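Local coordinates for protein ribulose bisphosphate carboxylase (Hyperthermus butylicus DSM 5456, PDB 6HUN) that probably catalyses the carboxylation of ribulose 1,5-bisphosphate to two molecules of 3-phosphoglycerate as part of archaeal AMP degradation, at residues A[155-158]-A[159-163]; A[310-313]-A[314-317]; A[341-344]-A[345-348]; A[390-393]-A[394-398]; A[425-428]-A[429-432]. All blocks are in the same frame, centred on the assembly; numbering follows the deposited sequence.

Interaction 1: A[155-158]-A[159-163]; sequences KGIQ and GVREI
Lys155 reaches over the first turn of helix 156-164: its CB lies 4.0 Å from Gly159 CA, and its chain, bent at chi2 (-67°), crosses Ile163 at about a right angle with CG 4.1 Å from Ile163 CD1. Its ammonium continues to Asp289 in a salt bridge, while its carbonyl takes a weak bond from Gly159 N. A side chain at Gly159 would run into that Lys155 carbonyl oxygen, so the turn fits a glycine there. Gly156 has positive phi and offers its oxygen to Val160 N at 3.0 Å; Val160 CG2 crowds the same Gly156 oxygen at 3.2 Å. Asp325 OD1 accepts from the backbone N of both Lys155 and Gly156 and so holds the start of the turn. Ile157 gives its carbonyl to Arg161 N in a nearly straight bond (168°). Alongside, Ile157 CG2 and the extended Arg161 chain point the same way, CG2 lying 4.0 Å from Arg161 NE; the guanidinium runs on to a salt bridge with Asp399 and to the carbonyls of Ile166 and Arg169. Gln158 accepts from Glu162 N, and Glu162 OE2 comes back to within 3.0 Å of that Gln158 oxygen, two acceptors facing each other on the exposed side. Val160 and Ile163 pack on Phe265, and Val160 also on Ala291 and Phe377, the first residues of three barrel strands, so the helix covers that end of the TIM barrel. The apolar branches thus pack on the barrel strands while both cations are paired beyond the turn, whereas the close approach of the Glu162 carboxylate to the Gln158 carbonyl is probably mildly unfavourable.

Interaction 2: A[310-313]-A[314-317]; sequences VSMF and LVAK
Met312 and Val315 meet one turn apart at the start of helix 312-322. From Met312 CB, which leaves the axis away from 314-317, the chain runs to CG, which meets His347; the bends at chi2 (69°) and chi3 then bring SD to 4.2 Å from Val315 CB and CE to 3.8 Å from Val315 CG1 and 4.3 Å from Ala316 CB. Met312 also touches Arg296, a predicted substrate-binding residue. At the start of the turn, Val310 CG1 fits between Leu314 CD2 and Val315 CG2, 3.9 Å from each, and across the dimer interface Val310 packs on Phe298 of the second subunit. Ser311 is the N-cap. Its OG, held between the backbone N and the carbonyl carbon (chi1 67°), accepts from Leu314 N at 3.1 Å and also bonds to Glu138 O, in a strand of the N-terminal domain. An alanine in place of Ser311 is likely to leave Leu314 N the weak bond to that residue's carbonyl, and Glu138 O without its hydroxyl mate. Lys317 carries its ammonium on to Asp139, Val140 O and Gln368. All the residues are buried, and one hydroxyl serves both the helix start and the strand beside it, while apolar tips pack nearby.

Interaction 3: A[341-344]-A[345-348]; sequences TREV and LEHT
The imidazole of His347 has the carbonyl oxygen of Glu343 over one face, 3.2 Å above the plane and displaced toward the rim, and a water at its edge, in plane. That water is 2.8 Å from His347 NE2 and donates to Glu343 OE2 at 2.9 Å, bridging the two side chains. The Glu343 carboxylate stands almost perpendicular to the ring (87°), its chain folded at chi2 (65°) after CG sets out anti to the backbone N, which brings Glu343 CG to 3.5 Å from His347 NE2. Outside the turn, His365 bonds to the same OE2, and Val329 O to His347 ND1, so the ring is gripped at both nitrogens and its rotation fixed. Glu346 sends its carboxylate off at about a right angle to that of Glu343, to Arg349, Lys359 and Tyr356, the two carboxylate planes 51° apart. Thr341 CG2 and Leu345 CD1 lie 4.1 Å apart, side by side; further along, Thr348 OG1 donates to Leu345 O at 2.9 Å while its CG2 presses on Val344 O. Helix 339-352 follows loop 6 of the barrel, the active-site loop that carries the predicted transition-state stabiliser Lys336 and is partly disordered here. Each of the two acids has its own donors, and Glu346, with an arginine and a lysine beside it, is probably kept ionised.

Interaction 4: A[390-393]-A[394-398]; sequences PEVI and RVMGK
From Pro390 to Gly397 the backbone runs through consecutive i to i+4 bonds, Arg394 N to Pro390 O and Val395 N to Glu391 O among them, until Gly397, with positive phi (91°), breaks the helix after a weak bond from its N to Ile393 O. This is helix 389-396, the crossover of the beta-alpha-beta unit formed with strands 377-380 and 401-403 of the TIM barrel. Its inner face is apolar. Val392 CG1 lies alongside the Met396 chain, 3.9 Å from SD, and Val392 and Ile393 both settle on Met402; Met396 reaches Thr348 of helix 339-352 and offers its carbonyl to Arg352. Ile393 CG2 also comes 4.2 Å from Lys398 CG just past the helix end. The outer face carries a salt bridge between Glu391 and Arg394, at a surface that also touches a crystal neighbour. The two chains run side by side, and the bend at chi3 of Arg394 (52°) turns its guanidinium edge to the acid, the two planes only 19° apart. NE and NH2 both take the same oxygen: Glu391 OE1 receives NE at 2.7 Å nearly along its C-O axis and NH2 at 2.8 Å through its syn lone pair, while OE2 gets a weak bond from NH2 at 3.3 Å.

Interaction 5: A[425-428]-A[429-432]; sequences AVEA and AMKG
Glu427 and Lys431 lie on the more exposed side of the C-terminal part of helix 415-431, bordered by Tyr438; Val426 and Met430 form part of its better packed side. On the packed side Val426 CG1 lies 4.2 Å from Met430 CG, the two chains side by side and pointing the same way, and Met430 CG is also 3.2 Å from Val426 O. Ala425, Ala428 and Ala429 have short side chains, and neighbouring helices and loops pack directly on them. The outer side is looser. Glu427, bent at chi2 (67°), lays its aliphatic stem against the extended lysine, its CG 3.5 Å from Lys431 CE, yet the charged ends do not join: Glu427 OE1 and Lys431 NZ remain 4.9 Å apart, and the ammonium bonds instead to Tyr438 OH. The attraction between them is therefore probably longer-range. With an alanine in place of Glu427, Lys431 CE would probably lose the stem it rests on and its ammonium the nearby opposite charge, leaving the lysine chain less supported beside Tyr438. Gly432, with positive phi (70°) that suits a glycine, forms a Schellman motif, with a weak bond from its N to Ala429 O. Among its neighbours, Ala429 rests on Pro390 and Ile393 of helix 389-396, Val426 on Leu389 and on Pro170 just before strand 171-174, and Ala428 on Leu435 and Tyr438 of helix 435-438.

How the interactions relate
All five are local contacts along helices of the barrel domain, yet their burial differs. Interaction 2 is wholly buried and interaction 3 mostly so; they touch through Met312 and Phe313 against Glu343 and His347, close to predicted substrate-binding residues. Interactions 3, 4 and 5 continue as neighbouring helices on the outside of the barrel: Thr348 meets Met396, and Ala429 meets Pro390 and Ile393. Interaction 1 lies across one end of the barrel and reaches interaction 4 through Arg161 beside Lys398. The cations of interactions 1 and 2, and Glu346 in interaction 3, find partners outside their segments, whereas interaction 4 closes its salt bridge locally at the surface and interaction 5 leaves its opposite charges apart.

Interaction 1: A[155-158]-A[159-163]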
# COMPACT_ATOMS: atom_id res chain seq x y z
N LYS A 155 -13.10 -13.79 -14.37
CA LYS A 155 -14.46 -14.34 -14.46
C LYS A 155 -15.52 -13.27 -14.62
O LYS A 155 -16.38 -13.39 -15.49
CB LYS A 155 -14.78 -15.18 -13.23
CG LYS A 155 -13.91 -16.46 -13.09
CD LYS A 155 -14.23 -17.41 -14.20
CE LYS A 155 -13.31 -18.60 -14.12
NZ LYS A 155 -13.86 -19.63 -15.02
N GLY A 156 -15.40 -12.20 -13.87
CA GLY A 156 -16.40 -11.13 -13.88
C GLY A 156 -17.73 -11.59 -13.28
O GLY A 156 -17.88 -12.71 -12.77
N ILE A 157 -18.71 -10.69 -13.34
CA ILE A 157 -20.06 -11.00 -12.86
C ILE A 157 -20.56 -12.29 -13.51
O ILE A 157 -21.03 -13.23 -12.83
CB ILE A 157 -20.97 -9.82 -13.19
CG1 ILE A 157 -20.48 -8.60 -12.33
CG2 ILE A 157 -22.42 -10.18 -12.81
CD1 ILE A 157 -21.37 -7.34 -12.48
N GLN A 158 -20.48 -12.37 -14.82
CA GLN A 158 -21.12 -13.50 -15.49
C GLN A 158 -20.39 -14.80 -15.21
O GLN A 158 -21.02 -15.84 -15.03
CB GLN A 158 -21.26 -13.22 -16.98
CG GLN A 158 -22.33 -12.14 -17.32
CD GLN A 158 -23.71 -12.23 -16.58
OE1 GLN A 158 -24.35 -13.29 -16.49
NE2 GLN A 158 -24.17 -11.09 -16.07
N GLY A 159 -19.05 -14.76 -15.10
CA GLY A 159 -18.35 -15.99 -14.81
C GLY A 159 -18.58 -16.49 -13.40
O GLY A 159 -18.60 -17.70 -13.17
N VAL A 160 -18.74 -15.57 -12.43
CA VAL A 160 -19.05 -15.98 -11.07
C VAL A 160 -20.48 -16.52 -11.00
O VAL A 160 -20.75 -17.53 -10.33
CB VAL A 160 -18.89 -14.80 -10.11
CG1 VAL A 160 -19.48 -15.08 -8.72
CG2 VAL A 160 -17.31 -14.33 -10.10
N ARG A 161 -21.40 -15.85 -11.68
CA ARG A 161 -22.77 -16.41 -11.68
C ARG A 161 -22.76 -17.82 -12.26
O ARG A 161 -23.58 -18.68 -11.89
CB ARG A 161 -23.70 -15.51 -12.47
CG ARG A 161 -24.03 -14.18 -11.82
CD ARG A 161 -25.14 -13.48 -12.58
NE ARG A 161 -25.66 -12.34 -11.82
CZ ARG A 161 -26.39 -12.40 -10.72
NH1 ARG A 161 -26.75 -13.57 -10.20
NH2 ARG A 161 -26.75 -11.29 -10.12
N GLU A 162 -21.91 -18.06 -13.25
CA GLU A 162 -21.95 -19.37 -13.88
C GLU A 162 -21.31 -20.41 -12.97
O GLU A 162 -21.81 -21.54 -12.88
CB GLU A 162 -21.28 -19.37 -15.24
CG GLU A 162 -22.05 -18.55 -16.26
CD GLU A 162 -21.15 -18.04 -17.38
OE1 GLU A 162 -21.62 -17.99 -18.54
OE2 GLU A 162 -19.98 -17.68 -17.09
N ILE A 163 -20.23 -20.05 -12.28
CA ILE A 163 -19.65 -20.90 -11.23
C ILE A 163 -20.70 -21.34 -10.21
O ILE A 163 -20.82 -22.53 -9.85
CB ILE A 163 -18.48 -20.17 -10.54
CG1 ILE A 163 -17.25 -20.13 -11.43
CG2 ILE A 163 -18.20 -20.82 -9.16
CD1 ILE A 163 -16.21 -19.06 -10.90

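Interaction 2: A[310-313]-A[314-317]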
# COMPACT_ATOMS: atom_id res chain seq x y z
N VAL A 310 -6.11 9.16 -1.95
CA VAL A 310 -6.60 8.57 -3.22
C VAL A 310 -8.10 8.32 -3.04
O VAL A 310 -8.50 7.79 -2.00
CB VAL A 310 -5.92 7.24 -3.54
CG1 VAL A 310 -6.39 6.76 -4.98
CG2 VAL A 310 -4.33 7.39 -3.51
N SER A 311 -8.92 8.65 -4.03
CA SER A 311 -10.34 8.34 -3.86
C SER A 311 -10.56 6.84 -3.92
O SER A 311 -9.82 6.09 -4.59
CB SER A 311 -11.18 9.02 -4.98
OG SER A 311 -10.79 8.38 -6.19
N MET A 312 -11.57 6.37 -3.17
CA MET A 312 -11.87 4.94 -3.25
C MET A 312 -12.32 4.60 -4.67
O MET A 312 -12.14 3.47 -5.13
CB MET A 312 -13.00 4.59 -2.24
CG MET A 312 -13.43 3.07 -2.35
SD MET A 312 -12.05 1.99 -1.74
CE MET A 312 -12.23 0.61 -2.91
N PHE A 313 -12.94 5.56 -5.35
CA PHE A 313 -13.31 5.38 -6.76
C PHE A 313 -12.10 4.88 -7.57
O PHE A 313 -12.20 3.91 -8.32
CB PHE A 313 -13.86 6.70 -7.28
CG PHE A 313 -14.37 6.65 -8.73
CD1 PHE A 313 -13.48 6.79 -9.79
CD2 PHE A 313 -15.76 6.51 -9.01
CE1 PHE A 313 -13.95 6.81 -11.17
CE2 PHE A 313 -16.20 6.50 -10.32
CZ PHE A 313 -15.32 6.65 -11.40
N LEU A 314 -10.96 5.54 -7.44
CA LEU A 314 -9.81 5.16 -8.25
C LEU A 314 -9.22 3.83 -7.76
O LEU A 314 -8.75 3.00 -8.55
CB LEU A 314 -8.80 6.32 -8.24
CG LEU A 314 -7.44 6.08 -8.94
CD1 LEU A 314 -7.68 5.76 -10.41
CD2 LEU A 314 -6.45 7.24 -8.84
N VAL A 315 -9.24 3.60 -6.44
CA VAL A 315 -8.75 2.31 -5.97
C VAL A 315 -9.60 1.19 -6.59
O VAL A 315 -9.08 0.15 -6.99
CB VAL A 315 -8.85 2.28 -4.44
CG1 VAL A 315 -8.59 0.83 -3.89
CG2 VAL A 315 -7.90 3.32 -3.81
N ALA A 316 -10.92 1.38 -6.66
CA ALA A 316 -11.79 0.38 -7.27
C ALA A 316 -11.51 0.20 -8.76
O ALA A 316 -11.47 -0.94 -9.27
CB ALA A 316 -13.30 0.75 -7.07
N LYS A 317 -11.26 1.29 -9.47
CA LYS A 317 -10.90 1.18 -10.88
C LYS A 317 -9.59 0.42 -11.08
O LYS A 317 -9.49 -0.46 -11.95
CB LYS A 317 -10.83 2.60 -11.45
CG LYS A 317 -10.22 2.70 -12.79
CD LYS A 317 -10.17 4.16 -13.19
CE LYS A 317 -11.30 4.48 -14.08
NZ LYS A 317 -11.14 5.77 -14.81

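Interaction 3: A[341-344]-A[345-348]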
# COMPACT_ATOMS: atom_id res chain seq x y z
N THR A 341 -23.87 8.45 -0.27
CA THR A 341 -24.60 7.43 -1.04
C THR A 341 -24.41 7.64 -2.53
O THR A 341 -24.26 6.67 -3.28
CB THR A 341 -26.10 7.45 -0.71
OG1 THR A 341 -26.28 6.98 0.63
CG2 THR A 341 -26.85 6.56 -1.68
N ARG A 342 -24.42 8.90 -2.97
CA ARG A 342 -24.11 9.22 -4.36
C ARG A 342 -22.78 8.60 -4.76
O ARG A 342 -22.64 8.03 -5.84
CB ARG A 342 -24.06 10.73 -4.53
CG ARG A 342 -24.50 11.26 -5.87
CD ARG A 342 -25.57 12.36 -5.66
NE ARG A 342 -25.21 13.35 -4.63
CZ ARG A 342 -26.06 13.86 -3.74
NH1 ARG A 342 -27.34 13.50 -3.71
NH2 ARG A 342 -25.62 14.75 -2.86
N GLU A 343 -21.80 8.69 -3.88
CA GLU A 343 -20.48 8.22 -4.29
C GLU A 343 -20.43 6.70 -4.28
O GLU A 343 -19.73 6.09 -5.10
CB GLU A 343 -19.39 8.82 -3.41
CG GLU A 343 -17.95 8.53 -3.92
CD GLU A 343 -17.62 9.19 -5.30
OE1 GLU A 343 -18.44 10.02 -5.79
OE2 GLU A 343 -16.52 8.92 -5.86
N VAL A 344 -21.15 6.06 -3.35
CA VAL A 344 -21.23 4.60 -3.41
C VAL A 344 -21.83 4.18 -4.74
O VAL A 344 -21.44 3.15 -5.33
CB VAL A 344 -22.03 4.03 -2.23
CG1 VAL A 344 -22.38 2.52 -2.45
CG2 VAL A 344 -21.23 4.21 -0.95
N LEU A 345 -22.79 4.97 -5.24
CA LEU A 345 -23.41 4.65 -6.53
C LEU A 345 -22.43 4.85 -7.68
O LEU A 345 -22.43 4.07 -8.64
CB LEU A 345 -24.70 5.46 -6.78
CG LEU A 345 -26.02 4.84 -6.28
CD1 LEU A 345 -25.82 4.19 -4.90
CD2 LEU A 345 -27.11 5.90 -6.21
N GLU A 346 -21.56 5.87 -7.60
CA GLU A 346 -20.51 6.02 -8.61
C GLU A 346 -19.50 4.88 -8.55
O GLU A 346 -19.04 4.41 -9.61
CB GLU A 346 -19.83 7.41 -8.45
CG GLU A 346 -20.82 8.53 -8.83
CD GLU A 346 -21.51 8.36 -10.22
OE1 GLU A 346 -20.81 8.49 -11.24
OE2 GLU A 346 -22.76 8.08 -10.35
N HIS A 347 -19.14 4.42 -7.34
CA HIS A 347 -18.28 3.23 -7.20
C HIS A 347 -18.86 2.01 -7.89
O HIS A 347 -18.13 1.24 -8.53
CB HIS A 347 -18.09 2.83 -5.76
CG HIS A 347 -17.36 3.82 -4.91
ND1 HIS A 347 -17.27 3.68 -3.54
CD2 HIS A 347 -16.71 4.97 -5.23
CE1 HIS A 347 -16.58 4.70 -3.06
NE2 HIS A 347 -16.24 5.50 -4.06
N THR A 348 -20.14 1.74 -7.67
CA THR A 348 -20.74 0.57 -8.34
C THR A 348 -20.74 0.78 -9.84
O THR A 348 -20.45 -0.16 -10.60
CB THR A 348 -22.20 0.31 -7.87
OG1 THR A 348 -23.07 1.30 -8.43
CG2 THR A 348 -22.30 0.30 -6.33
O HOH W 1 -24.17 8.69 -7.73
O HOH W 2 -14.56 7.80 -4.04

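Interaction 4: A[390-393]-A[394-398]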
# COMPACT_ATOMS: atom_id res chain seq x y z
N PRO A 390 -34.27 -5.72 0.55
CA PRO A 390 -34.92 -5.23 -0.66
C PRO A 390 -34.51 -3.83 -1.06
O PRO A 390 -34.33 -3.57 -2.25
CB PRO A 390 -36.44 -5.31 -0.30
CG PRO A 390 -36.50 -6.43 0.60
CD PRO A 390 -35.24 -6.38 1.44
N GLU A 391 -34.34 -2.92 -0.09
CA GLU A 391 -33.98 -1.55 -0.44
C GLU A 391 -32.57 -1.48 -1.01
O GLU A 391 -32.33 -0.73 -1.96
CB GLU A 391 -34.10 -0.63 0.78
CG GLU A 391 -35.28 0.31 0.74
CD GLU A 391 -35.25 1.35 -0.38
OE1 GLU A 391 -35.83 1.08 -1.46
OE2 GLU A 391 -34.70 2.45 -0.14
N VAL A 392 -31.64 -2.26 -0.45
CA VAL A 392 -30.28 -2.28 -1.00
C VAL A 392 -30.30 -2.79 -2.43
O VAL A 392 -29.66 -2.22 -3.32
CB VAL A 392 -29.35 -3.12 -0.11
CG1 VAL A 392 -28.03 -3.31 -0.78
CG2 VAL A 392 -29.18 -2.39 1.24
N ILE A 393 -31.06 -3.86 -2.68
CA ILE A 393 -31.18 -4.42 -4.03
C ILE A 393 -31.83 -3.42 -4.99
O ILE A 393 -31.44 -3.34 -6.16
CB ILE A 393 -31.96 -5.75 -3.99
CG1 ILE A 393 -31.23 -6.82 -3.15
CG2 ILE A 393 -32.16 -6.29 -5.37
CD1 ILE A 393 -32.15 -8.06 -2.82
N ARG A 394 -32.86 -2.67 -4.54
CA ARG A 394 -33.48 -1.68 -5.45
C ARG A 394 -32.50 -0.56 -5.79
O ARG A 394 -32.51 -0.04 -6.92
CB ARG A 394 -34.75 -1.07 -4.82
CG ARG A 394 -35.68 -0.35 -5.83
CD ARG A 394 -36.83 0.39 -5.12
NE ARG A 394 -36.35 1.28 -4.07
CZ ARG A 394 -35.74 2.44 -4.29
NH1 ARG A 394 -35.55 2.86 -5.54
NH2 ARG A 394 -35.30 3.17 -3.26
N VAL A 395 -31.68 -0.15 -4.82
CA VAL A 395 -30.76 0.96 -4.99
C VAL A 395 -29.47 0.53 -5.66
O VAL A 395 -28.98 1.20 -6.56
CB VAL A 395 -30.50 1.62 -3.62
CG1 VAL A 395 -29.36 2.59 -3.73
CG2 VAL A 395 -31.80 2.32 -3.12
N MET A 396 -28.90 -0.61 -5.28
CA MET A 396 -27.61 -1.05 -5.85
C MET A 396 -27.73 -2.00 -7.03
O MET A 396 -26.71 -2.31 -7.66
CB MET A 396 -26.78 -1.72 -4.79
CG MET A 396 -26.19 -0.75 -3.83
SD MET A 396 -25.13 -1.69 -2.78
CE MET A 396 -23.72 -2.06 -3.83
N GLY A 397 -28.93 -2.51 -7.29
CA GLY A 397 -29.17 -3.45 -8.38
C GLY A 397 -29.03 -4.90 -7.94
O GLY A 397 -28.57 -5.21 -6.85
N LYS A 398 -29.48 -5.82 -8.81
CA LYS A 398 -29.37 -7.24 -8.49
C LYS A 398 -27.95 -7.79 -8.63
O LYS A 398 -27.64 -8.85 -8.07
CB LYS A 398 -30.30 -8.07 -9.38
CG LYS A 398 -31.74 -7.59 -9.34
CD LYS A 398 -32.65 -8.32 -10.35
CE LYS A 398 -34.07 -7.73 -10.31
NZ LYS A 398 -34.70 -7.53 -11.67

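Interaction 5: A[425-428]-A[429-432]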
# COMPACT_ATOMS: atom_id res chain seq x y z
N ALA A 425 -36.09 -13.16 2.15
CA ALA A 425 -36.11 -11.72 1.97
C ALA A 425 -35.68 -11.35 0.55
O ALA A 425 -36.32 -10.51 -0.09
CB ALA A 425 -35.22 -11.04 3.01
N VAL A 426 -34.62 -12.00 0.04
CA VAL A 426 -34.20 -11.77 -1.34
C VAL A 426 -35.26 -12.21 -2.32
O VAL A 426 -35.46 -11.58 -3.37
CB VAL A 426 -32.86 -12.49 -1.59
CG1 VAL A 426 -32.50 -12.53 -3.09
CG2 VAL A 426 -31.80 -11.75 -0.82
N GLU A 427 -35.92 -13.34 -2.02
CA GLU A 427 -37.00 -13.87 -2.84
C GLU A 427 -38.15 -12.88 -2.96
O GLU A 427 -38.66 -12.63 -4.06
CB GLU A 427 -37.49 -15.19 -2.25
CG GLU A 427 -38.21 -16.09 -3.26
CD GLU A 427 -37.26 -16.59 -4.34
OE1 GLU A 427 -36.80 -17.75 -4.25
OE2 GLU A 427 -36.97 -15.82 -5.29
N ALA A 428 -38.53 -12.25 -1.85
CA ALA A 428 -39.57 -11.22 -1.91
C ALA A 428 -39.17 -10.08 -2.84
O ALA A 428 -39.98 -9.62 -3.65
CB ALA A 428 -39.87 -10.71 -0.50
N ALA A 429 -37.91 -9.65 -2.78
CA ALA A 429 -37.45 -8.57 -3.64
C ALA A 429 -37.46 -8.97 -5.12
O ALA A 429 -37.88 -8.18 -5.97
CB ALA A 429 -36.04 -8.13 -3.22
N MET A 430 -36.98 -10.18 -5.44
CA MET A 430 -37.03 -10.65 -6.83
C MET A 430 -38.46 -10.74 -7.34
O MET A 430 -38.73 -10.49 -8.52
CB MET A 430 -36.35 -12.02 -6.96
CG MET A 430 -34.92 -12.06 -6.45
SD MET A 430 -33.89 -10.89 -7.33
CE MET A 430 -34.06 -11.49 -9.00
N LYS A 431 -39.39 -11.15 -6.49
CA LYS A 431 -40.79 -11.36 -6.86
C LYS A 431 -41.64 -10.09 -6.73
O LYS A 431 -42.83 -10.13 -7.08
CB LYS A 431 -41.38 -12.46 -5.99
CG LYS A 431 -40.77 -13.83 -6.15
CD LYS A 431 -41.58 -14.83 -5.33
CE LYS A 431 -41.03 -16.24 -5.36
NZ LYS A 431 -41.69 -17.01 -4.25
N GLY A 432 -41.08 -8.99 -6.24
CA GLY A 432 -41.82 -7.74 -6.13
C GLY A 432 -42.89 -7.77 -5.08
O GLY A 432 -43.92 -7.08 -5.22